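Local coordinates for alkyltransferase-like protein 1 (Schizosaccharomyces pombe, PDB 3GVA), which recognises O(6)-alkylguanine lesions in DNA and rotates the damaged base out of the duplex, presenting it to nucleotide excision repair, at residues D4-K9 / V32-Y37; D12-I17 / H53-R58; I17-V22 / E83-E88; R63-K68 / E96-L101. One frame throughout, in Å; residues are numbered along the deposited sequence.

Contact 1 of 4, residues D4-K9 / V32-Y37; sequences DEFYTK and VGMPSY
Lys9 and Val32 mark the nearest backbone approach between residues 4-9 and 32-37, with CA atoms 7.2 Å apart. Phe6 does most of the apolar work, because a flat ring can meet several partners at once. Its CG lies anti to the backbone N (chi1 178°), which extends the ring to the loop. There CD2 of Tyr37 sits over one face, while Met34 CG comes in at the edge, 3.8 Å from Phe6 CE1. Met34 SD adds an oblique Met-aromatic contact, 5.0 Å from the centroid of the Phe6 ring. Gln40 and Val41 of helix 38-46 also touch this phenylalanine. Lys9 runs alongside Val32, bends at its last torsion (chi4 -53°) and donates from NZ to Val32 O at 2.9 Å, well to the side of the C=O direction. Shortened to alanine, this residue would probably leave the Val32 carbonyl without this donor and uncover the valine's flank. The loop is the turn of the helix-turn-helix, and Tyr37 occupies the N-cap position of its second helix, which carries Arg39, the probable arginine finger of nucleotide flipping. Since Val32 directly follows helix 25-31, the lysine's positive charge lies at a helix C-terminus, where it is probably favourable.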
loop_
_atom_site.group_PDB
_atom_site.type_symbol
_atom_site.label_atom_id
_atom_site.label_comp_id
_atom_site.label_asym_id
_atom_site.label_seq_id
_atom_site.Cartn_x
_atom_site.Cartn_y
_atom_site.Cartn_z
ATOM N N ASP A 4 2.942 3.173 -19.354
ATOM C CA ASP A 4 2.183 1.949 -19.594
ATOM C C ASP A 4 2.948 0.724 -19.087
ATOM O O ASP A 4 2.395 -0.107 -18.359
ATOM C CB ASP A 4 1.849 1.789 -21.083
ATOM C CG ASP A 4 3.088 1.680 -21.958
ATOM O OD1 ASP A 4 2.952 1.193 -23.096
ATOM O OD2 ASP A 4 4.187 2.084 -21.520
ATOM N N GLU A 5 4.223 0.616 -19.450
ATOM C CA GLU A 5 5.012 -0.518 -18.993
ATOM C C GLU A 5 5.452 -0.360 -17.535
ATOM O O GLU A 5 5.620 -1.354 -16.822
ATOM C CB GLU A 5 6.237 -0.731 -19.888
ATOM C CG GLU A 5 6.812 -2.129 -19.729
ATOM C CD GLU A 5 7.734 -2.550 -20.857
ATOM O OE1 GLU A 5 7.399 -2.298 -22.036
ATOM O OE2 GLU A 5 8.787 -3.159 -20.559
ATOM N N PHE A 6 5.631 0.882 -17.087
ATOM C CA PHE A 6 6.047 1.130 -15.707
ATOM C C PHE A 6 4.979 0.648 -14.728
ATOM O O PHE A 6 5.292 0.047 -13.708
ATOM C CB PHE A 6 6.303 2.626 -15.473
ATOM C CG PHE A 6 6.679 2.961 -14.051
ATOM C CD1 PHE A 6 7.897 2.540 -13.520
ATOM C CD2 PHE A 6 5.804 3.675 -13.233
ATOM C CE1 PHE A 6 8.235 2.818 -12.196
ATOM C CE2 PHE A 6 6.132 3.959 -11.909
ATOM C CZ PHE A 6 7.349 3.530 -11.389
ATOM N N TYR A 7 3.716 0.929 -15.039
ATOM C CA TYR A 7 2.611 0.527 -14.181
ATOM C C TYR A 7 2.604 -0.980 -13.957
ATOM O O TYR A 7 2.452 -1.441 -12.830
ATOM C CB TYR A 7 1.272 0.972 -14.789
ATOM C CG TYR A 7 0.937 2.438 -14.588
ATOM C CD1 TYR A 7 1.914 3.360 -14.213
ATOM C CD2 TYR A 7 -0.366 2.903 -14.780
ATOM C CE1 TYR A 7 1.602 4.716 -14.035
ATOM C CE2 TYR A 7 -0.690 4.253 -14.608
ATOM C CZ TYR A 7 0.298 5.153 -14.233
ATOM O OH TYR A 7 -0.018 6.483 -14.062
ATOM N N THR A 8 2.777 -1.743 -15.032
ATOM C CA THR A 8 2.785 -3.199 -14.926
ATOM C C THR A 8 3.951 -3.692 -14.065
ATOM O O THR A 8 3.829 -4.693 -13.353
ATOM C CB THR A 8 2.844 -3.857 -16.324
ATOM O OG1 THR A 8 4.088 -3.548 -16.963
ATOM C CG2 THR A 8 1.711 -3.324 -17.193
ATOM N N LYS A 9 5.070 -2.980 -14.118
ATOM C CA LYS A 9 6.254 -3.332 -13.332
ATOM C C LYS A 9 5.963 -3.066 -11.852
ATOM O O LYS A 9 6.437 -3.782 -10.958
ATOM C CB LYS A 9 7.443 -2.488 -13.795
ATOM C CG LYS A 9 8.799 -3.043 -13.392
ATOM C CD LYS A 9 9.932 -2.153 -13.889
ATOM C CE LYS A 9 11.285 -2.828 -13.706
ATOM N NZ LYS A 9 11.508 -3.292 -12.304
ATOM N N VAL A 32 11.960 -1.687 -7.629
ATOM C CA VAL A 32 11.915 -1.934 -9.066
ATOM C C VAL A 32 12.975 -1.163 -9.852
ATOM O O VAL A 32 12.877 -1.041 -11.074
ATOM C CB VAL A 32 10.524 -1.608 -9.663
ATOM C CG1 VAL A 32 9.470 -2.470 -9.007
ATOM C CG2 VAL A 32 10.204 -0.135 -9.501
ATOM N N GLY A 33 13.976 -0.640 -9.146
ATOM C CA GLY A 33 15.056 0.097 -9.789
ATOM C C GLY A 33 14.719 1.468 -10.354
ATOM O O GLY A 33 15.343 1.908 -11.324
ATOM N N MET A 34 13.752 2.151 -9.751
ATOM C CA MET A 34 13.342 3.480 -10.205
ATOM C C MET A 34 13.168 4.364 -8.967
ATOM O O MET A 34 12.113 4.972 -8.768
ATOM C CB MET A 34 12.016 3.380 -10.964
ATOM C CG MET A 34 12.004 2.350 -12.080
ATOM S SD MET A 34 11.968 3.110 -13.707
ATOM C CE MET A 34 13.685 3.491 -13.915
ATOM N N PRO A 35 14.214 4.458 -8.136
ATOM C CA PRO A 35 14.236 5.242 -6.894
ATOM C C PRO A 35 13.623 6.642 -6.891
ATOM O O PRO A 35 13.165 7.104 -5.851
ATOM C CB PRO A 35 15.720 5.247 -6.514
ATOM C CG PRO A 35 16.417 5.064 -7.836
ATOM C CD PRO A 35 15.575 4.011 -8.481
ATOM N N SER A 36 13.595 7.316 -8.033
ATOM C CA SER A 36 13.030 8.663 -8.077
ATOM C C SER A 36 11.577 8.697 -8.543
ATOM O O SER A 36 10.993 9.775 -8.674
ATOM C CB SER A 36 13.858 9.554 -9.008
ATOM O OG SER A 36 13.679 9.169 -10.360
ATOM N N TYR A 37 10.990 7.526 -8.771
ATOM C CA TYR A 37 9.620 7.451 -9.266
ATOM C C TYR A 37 8.543 7.135 -8.235
ATOM O O TYR A 37 7.501 6.580 -8.584
ATOM C CB TYR A 37 9.538 6.423 -10.401
ATOM C CG TYR A 37 10.259 6.843 -11.663
ATOM C CD1 TYR A 37 11.642 7.021 -11.674
ATOM C CD2 TYR A 37 9.553 7.093 -12.839
ATOM C CE1 TYR A 37 12.307 7.440 -12.827
ATOM C CE2 TYR A 37 10.209 7.514 -14.001
ATOM C CZ TYR A 37 11.586 7.686 -13.986
ATOM O OH TYR A 37 12.242 8.099 -15.127
#

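Contact 2 of 4, residues D12-I17 / H53-R58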
loop_
_atom_site.group_PDB
_atom_site.type_symbol
_atom_site.label_atom_id
_atom_site.label_comp_id
_atom_site.label_asym_id
_atom_site.label_seq_id
_atom_site.Cartn_x
_atom_site.Cartn_y
_atom_site.Cartn_z
ATOM N N ASP A 12 3.541 -5.785 -10.646
ATOM C CA ASP A 12 4.289 -7.023 -10.461
ATOM C C ASP A 12 4.956 -6.985 -9.101
ATOM O O ASP A 12 4.966 -7.972 -8.372
ATOM C CB ASP A 12 5.393 -7.181 -11.515
ATOM C CG ASP A 12 4.868 -7.636 -12.850
ATOM O OD1 ASP A 12 3.954 -8.480 -12.862
ATOM O OD2 ASP A 12 5.382 -7.166 -13.888
ATOM N N ALA A 13 5.521 -5.833 -8.767
ATOM C CA ALA A 13 6.203 -5.679 -7.494
ATOM C C ALA A 13 5.233 -5.804 -6.325
ATOM O O ALA A 13 5.543 -6.456 -5.329
ATOM C CB ALA A 13 6.932 -4.329 -7.446
ATOM N N VAL A 14 4.065 -5.180 -6.440
ATOM C CA VAL A 14 3.074 -5.243 -5.371
ATOM C C VAL A 14 2.593 -6.691 -5.175
ATOM O O VAL A 14 2.390 -7.148 -4.045
ATOM C CB VAL A 14 1.862 -4.318 -5.675
ATOM C CG1 VAL A 14 0.808 -4.464 -4.585
ATOM C CG2 VAL A 14 2.327 -2.859 -5.763
ATOM N N CYS A 15 2.425 -7.413 -6.276
ATOM C CA CYS A 15 1.987 -8.808 -6.209
ATOM C C CYS A 15 2.994 -9.654 -5.437
ATOM O O CYS A 15 2.692 -10.771 -5.026
ATOM C CB CYS A 15 1.814 -9.389 -7.618
ATOM S SG CYS A 15 0.360 -8.789 -8.502
ATOM N N GLU A 16 4.195 -9.124 -5.243
ATOM C CA GLU A 16 5.215 -9.855 -4.504
ATOM C C GLU A 16 5.214 -9.599 -2.999
ATOM O O GLU A 16 5.841 -10.347 -2.257
ATOM C CB GLU A 16 6.594 -9.556 -5.075
ATOM C CG GLU A 16 6.830 -10.201 -6.418
ATOM C CD GLU A 16 8.226 -9.947 -6.927
ATOM O OE1 GLU A 16 8.532 -8.784 -7.264
ATOM O OE2 GLU A 16 9.021 -10.909 -6.979
ATOM N N ILE A 17 4.539 -8.541 -2.545
ATOM C CA ILE A 17 4.469 -8.262 -1.104
ATOM C C ILE A 17 3.772 -9.477 -0.494
ATOM O O ILE A 17 2.666 -9.840 -0.901
ATOM C CB ILE A 17 3.621 -6.995 -0.788
ATOM C CG1 ILE A 17 4.166 -5.786 -1.554
ATOM C CG2 ILE A 17 3.658 -6.698 0.712
ATOM C CD1 ILE A 17 3.304 -4.540 -1.426
ATOM N N HIS A 53 -6.902 -7.656 -9.028
ATOM C CA HIS A 53 -6.366 -8.803 -8.309
ATOM C C HIS A 53 -5.106 -8.367 -7.555
ATOM O O HIS A 53 -4.680 -9.029 -6.614
ATOM C CB HIS A 53 -5.984 -9.893 -9.306
ATOM C CG HIS A 53 -4.835 -9.510 -10.187
ATOM N ND1 HIS A 53 -3.528 -9.836 -9.891
ATOM C CD2 HIS A 53 -4.791 -8.780 -11.327
ATOM C CE1 HIS A 53 -2.729 -9.326 -10.811
ATOM N NE2 HIS A 53 -3.470 -8.680 -11.694
ATOM N N VAL A 54 -4.501 -7.264 -7.993
ATOM C CA VAL A 54 -3.291 -6.760 -7.347
ATOM C C VAL A 54 -3.608 -6.448 -5.884
ATOM O O VAL A 54 -4.586 -5.767 -5.592
ATOM C CB VAL A 54 -2.774 -5.484 -8.054
ATOM C CG1 VAL A 54 -1.542 -4.950 -7.335
ATOM C CG2 VAL A 54 -2.433 -5.800 -9.507
ATOM N N PRO A 55 -2.787 -6.955 -4.944
ATOM C CA PRO A 55 -3.019 -6.709 -3.514
ATOM C C PRO A 55 -2.645 -5.301 -3.051
ATOM O O PRO A 55 -1.809 -5.131 -2.159
ATOM C CB PRO A 55 -2.174 -7.784 -2.840
ATOM C CG PRO A 55 -1.006 -7.905 -3.770
ATOM C CD PRO A 55 -1.656 -7.883 -5.144
ATOM N N TRP A 56 -3.293 -4.303 -3.646
ATOM C CA TRP A 56 -3.046 -2.896 -3.330
ATOM C C TRP A 56 -3.209 -2.547 -1.857
ATOM O O TRP A 56 -2.655 -1.558 -1.381
ATOM C CB TRP A 56 -3.987 -2.006 -4.150
ATOM C CG TRP A 56 -5.432 -2.329 -3.916
ATOM C CD1 TRP A 56 -6.180 -3.270 -4.567
ATOM C CD2 TRP A 56 -6.276 -1.778 -2.903
ATOM N NE1 TRP A 56 -7.434 -3.341 -4.019
ATOM C CE2 TRP A 56 -7.523 -2.436 -2.994
ATOM C CE3 TRP A 56 -6.098 -0.795 -1.924
ATOM C CZ2 TRP A 56 -8.591 -2.143 -2.140
ATOM C CZ3 TRP A 56 -7.161 -0.501 -1.072
ATOM C CH2 TRP A 56 -8.391 -1.176 -1.187
ATOM N N HIS A 57 -3.970 -3.352 -1.127
ATOM C CA HIS A 57 -4.192 -3.059 0.280
ATOM C C HIS A 57 -2.911 -3.186 1.100
ATOM O O HIS A 57 -2.839 -2.678 2.219
ATOM C CB HIS A 57 -5.283 -3.976 0.851
ATOM C CG HIS A 57 -4.931 -5.429 0.812
ATOM N ND1 HIS A 57 -4.866 -6.148 -0.361
ATOM C CD2 HIS A 57 -4.568 -6.284 1.798
ATOM C CE1 HIS A 57 -4.476 -7.382 -0.099
ATOM N NE2 HIS A 57 -4.286 -7.492 1.204
ATOM N N ARG A 58 -1.899 -3.849 0.540
ATOM C CA ARG A 58 -0.629 -4.019 1.243
ATOM C C ARG A 58 0.318 -2.835 1.059
ATOM O O ARG A 58 1.425 -2.828 1.589
ATOM C CB ARG A 58 0.053 -5.316 0.799
ATOM C CG ARG A 58 -0.718 -6.554 1.244
ATOM C CD ARG A 58 -0.095 -7.841 0.758
ATOM N NE ARG A 58 -1.023 -8.951 0.955
ATOM C CZ ARG A 58 -1.040 -10.057 0.217
ATOM N NH1 ARG A 58 -0.168 -10.213 -0.770
ATOM N NH2 ARG A 58 -1.963 -10.985 0.435
#
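Val14 and Val54 meet nearly at right angles, branch against branch, with Val14 CG1 3.6 Å from Val54 CG1. In both residues CG1 is anti to the backbone N (chi1 177° and 178°), which turns these methyls to one another; valine suits the place because its methyls sit close to the backbone and give a short, apolar surface. Pro55 lies against the backbone of Val14 and Cys15, its CG 3.5 Å from Val14 O and its CD near the sulfur of Cys15. That sulfur approaches the His53 ring obliquely, Cys15 SG to His53 CE1 3.9 Å. Pro55 is also the centre of an inverse gamma turn, bent by Trp56 N bonding to Val54 O. Ile17 and Arg58 run past each other in opposite directions, Ile17 CG2 3.9 Å from Arg58 CB, and Pro55 CB lies over one face of the guanidinium, toward its rim. Arg58 NH1 makes a weak, bent bond of 2.9 Å to Ile17 O, while its NE forms the stronger tie, a salt bridge with Glu85. A leucine in its place would probably leave the Glu85 carboxylate without its charged mate and Ile17 O without this donor. The loop holds the Pro-Trp-His-Arg sequence in which the ATL subfamily has tryptophan where alkyltransferases carry their reactive cysteine; Val54 and Pro55 pack one side of it against Val14 and Cys15, and the arginine joins it to two other loops.

Contact 3 of 4, residues I17-V22 / E83-E88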
loop_
_atom_site.group_PDB
_atom_site.type_symbol
_atom_site.label_atom_id
_atom_site.label_comp_id
_atom_site.label_asym_id
_atom_site.label_seq_id
_atom_site.Cartn_x
_atom_site.Cartn_y
_atom_site.Cartn_z
ATOM N N ILE A 17 4.539 -8.541 -2.545
ATOM C CA ILE A 17 4.469 -8.262 -1.104
ATOM C C ILE A 17 3.772 -9.477 -0.494
ATOM O O ILE A 17 2.666 -9.840 -0.901
ATOM C CB ILE A 17 3.621 -6.995 -0.788
ATOM C CG1 ILE A 17 4.166 -5.786 -1.554
ATOM C CG2 ILE A 17 3.658 -6.698 0.712
ATOM C CD1 ILE A 17 3.304 -4.540 -1.426
ATOM N N PRO A 18 4.410 -10.132 0.483
ATOM C CA PRO A 18 3.731 -11.298 1.047
ATOM C C PRO A 18 2.529 -11.036 1.945
ATOM O O PRO A 18 2.337 -9.940 2.481
ATOM C CB PRO A 18 4.860 -12.035 1.769
ATOM C CG PRO A 18 5.780 -10.941 2.164
ATOM C CD PRO A 18 5.803 -10.051 0.952
ATOM N N TYR A 19 1.705 -12.067 2.062
ATOM C CA TYR A 19 0.513 -12.053 2.892
ATOM C C TYR A 19 0.914 -11.560 4.285
ATOM O O TYR A 19 1.929 -11.994 4.827
ATOM C CB TYR A 19 -0.026 -13.483 2.978
ATOM C CG TYR A 19 -1.293 -13.663 3.771
ATOM C CD1 TYR A 19 -2.540 -13.578 3.156
ATOM C CD2 TYR A 19 -1.247 -13.970 5.130
ATOM C CE1 TYR A 19 -3.714 -13.803 3.873
ATOM C CE2 TYR A 19 -2.416 -14.194 5.859
ATOM C CZ TYR A 19 -3.644 -14.111 5.224
ATOM O OH TYR A 19 -4.801 -14.344 5.932
ATOM N N GLY A 20 0.138 -10.641 4.852
ATOM C CA GLY A 20 0.453 -10.149 6.183
ATOM C C GLY A 20 1.552 -9.109 6.276
ATOM O O GLY A 20 1.892 -8.677 7.368
ATOM N N LYS A 21 2.114 -8.708 5.141
ATOM C CA LYS A 21 3.172 -7.698 5.120
ATOM C C LYS A 21 2.718 -6.480 4.319
ATOM O O LYS A 21 1.710 -6.533 3.627
ATOM C CB LYS A 21 4.442 -8.277 4.494
ATOM C CG LYS A 21 5.074 -9.408 5.297
ATOM C CD LYS A 21 5.621 -8.902 6.615
ATOM C CE LYS A 21 6.232 -10.025 7.435
ATOM N NZ LYS A 21 6.727 -9.512 8.747
ATOM N N VAL A 22 3.457 -5.379 4.417
ATOM C CA VAL A 22 3.092 -4.175 3.678
ATOM C C VAL A 22 4.319 -3.485 3.107
ATOM O O VAL A 22 5.453 -3.835 3.437
ATOM C CB VAL A 22 2.324 -3.149 4.576
ATOM C CG1 VAL A 22 1.093 -3.809 5.197
ATOM C CG2 VAL A 22 3.240 -2.590 5.668
ATOM N N GLU A 83 -6.600 -6.325 8.231
ATOM C CA GLU A 83 -6.925 -7.048 9.454
ATOM C C GLU A 83 -7.076 -8.555 9.202
ATOM O O GLU A 83 -6.697 -9.366 10.047
ATOM C CB GLU A 83 -8.190 -6.463 10.091
ATOM C CG GLU A 83 -7.952 -5.056 10.646
ATOM C CD GLU A 83 -9.089 -4.542 11.505
ATOM O OE1 GLU A 83 -10.212 -4.405 10.984
ATOM O OE2 GLU A 83 -8.860 -4.272 12.706
ATOM N N GLU A 84 -7.596 -8.928 8.035
ATOM C CA GLU A 84 -7.758 -10.342 7.700
ATOM C C GLU A 84 -6.416 -11.060 7.568
ATOM O O GLU A 84 -6.333 -12.269 7.781
ATOM C CB GLU A 84 -8.556 -10.494 6.407
ATOM C CG GLU A 84 -10.033 -10.190 6.561
ATOM C CD GLU A 84 -10.764 -10.168 5.238
ATOM O OE1 GLU A 84 -12.006 -10.046 5.248
ATOM O OE2 GLU A 84 -10.095 -10.266 4.189
ATOM N N GLU A 85 -5.366 -10.319 7.218
ATOM C CA GLU A 85 -4.042 -10.920 7.084
ATOM C C GLU A 85 -3.220 -10.819 8.376
ATOM O O GLU A 85 -2.000 -10.998 8.370
ATOM C CB GLU A 85 -3.292 -10.292 5.894
ATOM C CG GLU A 85 -4.036 -10.483 4.575
ATOM C CD GLU A 85 -3.322 -9.911 3.364
ATOM O OE1 GLU A 85 -3.962 -9.853 2.286
ATOM O OE2 GLU A 85 -2.138 -9.527 3.476
ATOM N N GLY A 86 -3.901 -10.542 9.487
ATOM C CA GLY A 86 -3.232 -10.458 10.776
ATOM C C GLY A 86 -2.609 -9.134 11.201
ATOM O O GLY A 86 -1.928 -9.077 12.224
ATOM N N VAL A 87 -2.835 -8.071 10.440
ATOM C CA VAL A 87 -2.260 -6.775 10.777
ATOM C C VAL A 87 -3.071 -6.088 11.866
ATOM O O VAL A 87 -4.282 -5.931 11.742
ATOM C CB VAL A 87 -2.220 -5.841 9.549
ATOM C CG1 VAL A 87 -1.464 -4.558 9.889
ATOM C CG2 VAL A 87 -1.597 -6.555 8.371
ATOM N N GLU A 88 -2.390 -5.682 12.931
ATOM C CA GLU A 88 -3.021 -4.993 14.049
ATOM C C GLU A 88 -3.167 -3.538 13.643
ATOM O O GLU A 88 -2.186 -2.890 13.272
ATOM C CB GLU A 88 -2.143 -5.102 15.301
ATOM C CG GLU A 88 -2.720 -4.465 16.554
ATOM C CD GLU A 88 -4.045 -5.079 16.969
ATOM O OE1 GLU A 88 -4.239 -6.296 16.764
ATOM O OE2 GLU A 88 -4.892 -4.347 17.515
HETATM O O HOH W 1 -0.762 -7.466 4.759
#
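Glu85 can be followed outward from the end of helix 73-84 as it crosses the face of Tyr19 and reaches the turn beyond. Its CB lies 3.6 Å from Gly20 N, close to the glycine backbone. CG comes over the Tyr19 ring, displaced toward the rim at 3.4 Å from Tyr19 CE1, in a CH-pi contact. CD continues above Tyr19 CD1, so that the carboxylate stacks on the ring with planes only 16° apart. The extended glutamate chain and a tyrosine whose CG is anti to its own backbone N (chi1 -178°) together make this long overlap possible. At the tip, OE2 accepts an almost straight bond from Gly20 N, 2.9 Å and 177°, on its anti side and somewhat out of the carboxylate plane. A water donates to the same OE2, the oxygen that Arg58 also holds, at 2.8 Å and to Lys21 O at 2.9 Å, bridging the segments. OE1 accepts from His57 NE2, so both oxygens are held and the carboxylate can hardly turn. Glutamate suits the place because it has the reach and two acceptors. Gly20, with positive phi in the type II beta turn Pro18 to Lys21, is favoured by its own backbone angles, at which a CB would jam against the preceding carbonyl O; it would also sit tightly against Glu85 O. On the other side Gly86 is the C-prime residue of a Schellman motif, in which Val87 N returns to Leu82 O; the carboxylate therefore joins a classical helix C-cap to the type II turn at Gly20.

Contact 4 of 4, residues R63-K68 / E96-L101; sequences RGTISK and EYKLNL
Ser67 OG approaches the Tyr97 ring obliquely, 3.3 Å from Tyr97 CD2, and the same ring makes a cation-pi contact with Lys79 and touches Arg69, the residue that probes the flipped base for O(6)-alkylation. The flat carboxylate of Glu96 ends beyond the segments, with OE1 bonded to Thr92, while its CB packs 3.1 Å from Ser67 O. With chi1 at 68°, between backbone N and carbonyl carbon, Ser67 turns its hydroxyl to accept from Tyr97 N at 3.2 Å; serine suits the place because its short chain holds the hydroxyl within reach of that N-H. The backbones form a single antiparallel bridge, Thr65 opposite Lys98 as a non-hydrogen-bonded pair. Its flanking bonds run from Leu99 N to Gly64 O and from Ile66 N to Tyr97 O, each 3.0 Å long. Strand 97-98 also pairs with strand 90-91, so this bridge sets the loop against the edge of the two-stranded hairpin. Gly64 suits its place: its backbone angles call for glycine, and a CB would come too close to Leu99 O. Ile66 sets CG1 3.7 Å from Tyr97 CB and packs on Leu82 of helix 73-84. Lys98 lays its aliphatic chain past Gly64 O before NZ reaches Tyr90 OH.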
loop_
_atom_site.group_PDB
_atom_site.type_symbol
_atom_site.label_atom_id
_atom_site.label_comp_id
_atom_site.label_asym_id
_atom_site.label_seq_id
_atom_site.Cartn_x
_atom_site.Cartn_y
_atom_site.Cartn_z
ATOM N N ARG A 63 3.955 6.873 6.862
ATOM C CA ARG A 63 3.624 7.154 8.254
ATOM C C ARG A 63 2.891 6.009 8.951
ATOM O O ARG A 63 2.671 6.056 10.162
ATOM C CB ARG A 63 2.782 8.428 8.341
ATOM C CG ARG A 63 3.422 9.635 7.673
ATOM C CD ARG A 63 2.634 10.897 7.965
ATOM N NE ARG A 63 2.778 11.277 9.365
ATOM C CZ ARG A 63 2.058 12.216 9.966
ATOM N NH1 ARG A 63 1.133 12.880 9.292
ATOM N NH2 ARG A 63 2.269 12.495 11.241
ATOM N N GLY A 64 2.516 4.987 8.185
ATOM C CA GLY A 64 1.817 3.846 8.754
ATOM C C GLY A 64 0.310 4.012 8.793
ATOM O O GLY A 64 -0.406 3.143 9.289
ATOM N N THR A 65 -0.187 5.129 8.270
ATOM C CA THR A 65 -1.619 5.372 8.268
ATOM C C THR A 65 -2.257 4.870 6.984
ATOM O O THR A 65 -1.577 4.692 5.973
ATOM C CB THR A 65 -1.921 6.873 8.439
ATOM O OG1 THR A 65 -1.042 7.633 7.602
ATOM C CG2 THR A 65 -1.718 7.288 9.882
ATOM N N ILE A 66 -3.562 4.630 7.031
ATOM C CA ILE A 66 -4.279 4.146 5.860
ATOM C C ILE A 66 -5.573 4.920 5.634
ATOM O O ILE A 66 -6.345 4.599 4.727
ATOM C CB ILE A 66 -4.627 2.647 5.997
ATOM C CG1 ILE A 66 -5.497 2.430 7.233
ATOM C CG2 ILE A 66 -3.351 1.822 6.121
ATOM C CD1 ILE A 66 -5.934 0.987 7.426
ATOM N N SER A 67 -5.812 5.937 6.456
ATOM C CA SER A 67 -7.033 6.723 6.317
ATOM C C SER A 67 -7.025 8.020 7.119
ATOM O O SER A 67 -6.064 8.340 7.820
ATOM C CB SER A 67 -8.241 5.890 6.749
ATOM O OG SER A 67 -8.206 5.645 8.141
ATOM N N LYS A 68 -8.130 8.751 6.993
ATOM C CA LYS A 68 -8.357 10.012 7.690
ATOM C C LYS A 68 -9.800 9.854 8.152
ATOM O O LYS A 68 -10.614 9.301 7.411
ATOM C CB LYS A 68 -8.241 11.180 6.710
ATOM C CG LYS A 68 -7.033 11.093 5.782
ATOM C CD LYS A 68 -7.040 12.209 4.738
ATOM C CE LYS A 68 -5.904 12.057 3.739
ATOM N NZ LYS A 68 -4.556 12.143 4.371
ATOM N N GLU A 96 -7.540 8.619 12.383
ATOM C CA GLU A 96 -6.897 7.851 11.327
ATOM C C GLU A 96 -6.569 6.447 11.813
ATOM O O GLU A 96 -6.201 6.252 12.968
ATOM C CB GLU A 96 -5.579 8.497 10.915
ATOM C CG GLU A 96 -5.615 9.976 10.653
ATOM C CD GLU A 96 -4.237 10.578 10.800
ATOM O OE1 GLU A 96 -3.740 10.624 11.947
ATOM O OE2 GLU A 96 -3.646 10.986 9.779
ATOM N N TYR A 97 -6.695 5.471 10.926
ATOM C CA TYR A 97 -6.348 4.103 11.273
ATOM C C TYR A 97 -4.861 3.982 10.982
ATOM O O TYR A 97 -4.379 4.462 9.954
ATOM C CB TYR A 97 -7.183 3.124 10.451
ATOM C CG TYR A 97 -8.614 3.097 10.935
ATOM C CD1 TYR A 97 -8.910 2.728 12.248
ATOM C CD2 TYR A 97 -9.667 3.473 10.105
ATOM C CE1 TYR A 97 -10.215 2.735 12.724
ATOM C CE2 TYR A 97 -10.985 3.483 10.573
ATOM C CZ TYR A 97 -11.247 3.113 11.884
ATOM O OH TYR A 97 -12.536 3.119 12.364
ATOM N N LYS A 98 -4.130 3.350 11.891
ATOM C CA LYS A 98 -2.685 3.248 11.743
ATOM C C LYS A 98 -2.133 1.909 12.200
ATOM O O LYS A 98 -2.790 1.160 12.919
ATOM C CB LYS A 98 -2.043 4.376 12.563
ATOM C CG LYS A 98 -0.536 4.498 12.484
ATOM C CD LYS A 98 -0.059 5.632 13.395
ATOM C CE LYS A 98 1.437 5.892 13.254
ATOM N NZ LYS A 98 2.251 4.659 13.466
ATOM N N LEU A 99 -0.913 1.609 11.780
ATOM C CA LEU A 99 -0.275 0.373 12.190
ATOM C C LEU A 99 1.211 0.631 12.370
ATOM O O LEU A 99 1.745 1.620 11.858
ATOM C CB LEU A 99 -0.527 -0.725 11.152
ATOM C CG LEU A 99 -0.110 -0.454 9.706
ATOM C CD1 LEU A 99 1.395 -0.534 9.579
ATOM C CD2 LEU A 99 -0.771 -1.475 8.791
ATOM N N ASN A 100 1.869 -0.247 13.115
ATOM C CA ASN A 100 3.296 -0.128 13.372
ATOM C C ASN A 100 4.037 -0.600 12.116
ATOM O O ASN A 100 4.216 -1.800 11.901
ATOM C CB ASN A 100 3.648 -0.979 14.602
ATOM C CG ASN A 100 5.128 -0.985 14.904
ATOM O OD1 ASN A 100 5.841 -0.034 14.587
ATOM N ND2 ASN A 100 5.599 -2.057 15.535
ATOM N N LEU A 101 4.458 0.352 11.286
ATOM C CA LEU A 101 5.127 0.036 10.019
ATOM C C LEU A 101 6.330 -0.909 10.104
ATOM O O LEU A 101 6.372 -1.924 9.413
ATOM C CB LEU A 101 5.528 1.329 9.291
ATOM C CG LEU A 101 6.124 1.149 7.883
ATOM C CD1 LEU A 101 5.095 0.510 6.954
ATOM C CD2 LEU A 101 6.562 2.487 7.328
#

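In the fold
From the N terminus, helix 3-14 enters contact 1 with its first turns, and the loop that this contact closes contains helix 25-31. Contact 2 starts from the end of the same helix and closes after helix 38-46, crossing contact 1, which it touches where Ala13 meets Val32. Contact 3 shares Ile17 with contact 2 and crosses it too; it ties the loop after helix 3-14 to the end of helix 73-84, and bonds from His57 and Arg58 to Glu85 join the two contacts. Contact 4 opens after contacts 1 and 2 have closed, but crosses contact 3, where Val87 packs on Leu99. Contacts 1 and 4 lie on opposite sides of the chain's centre.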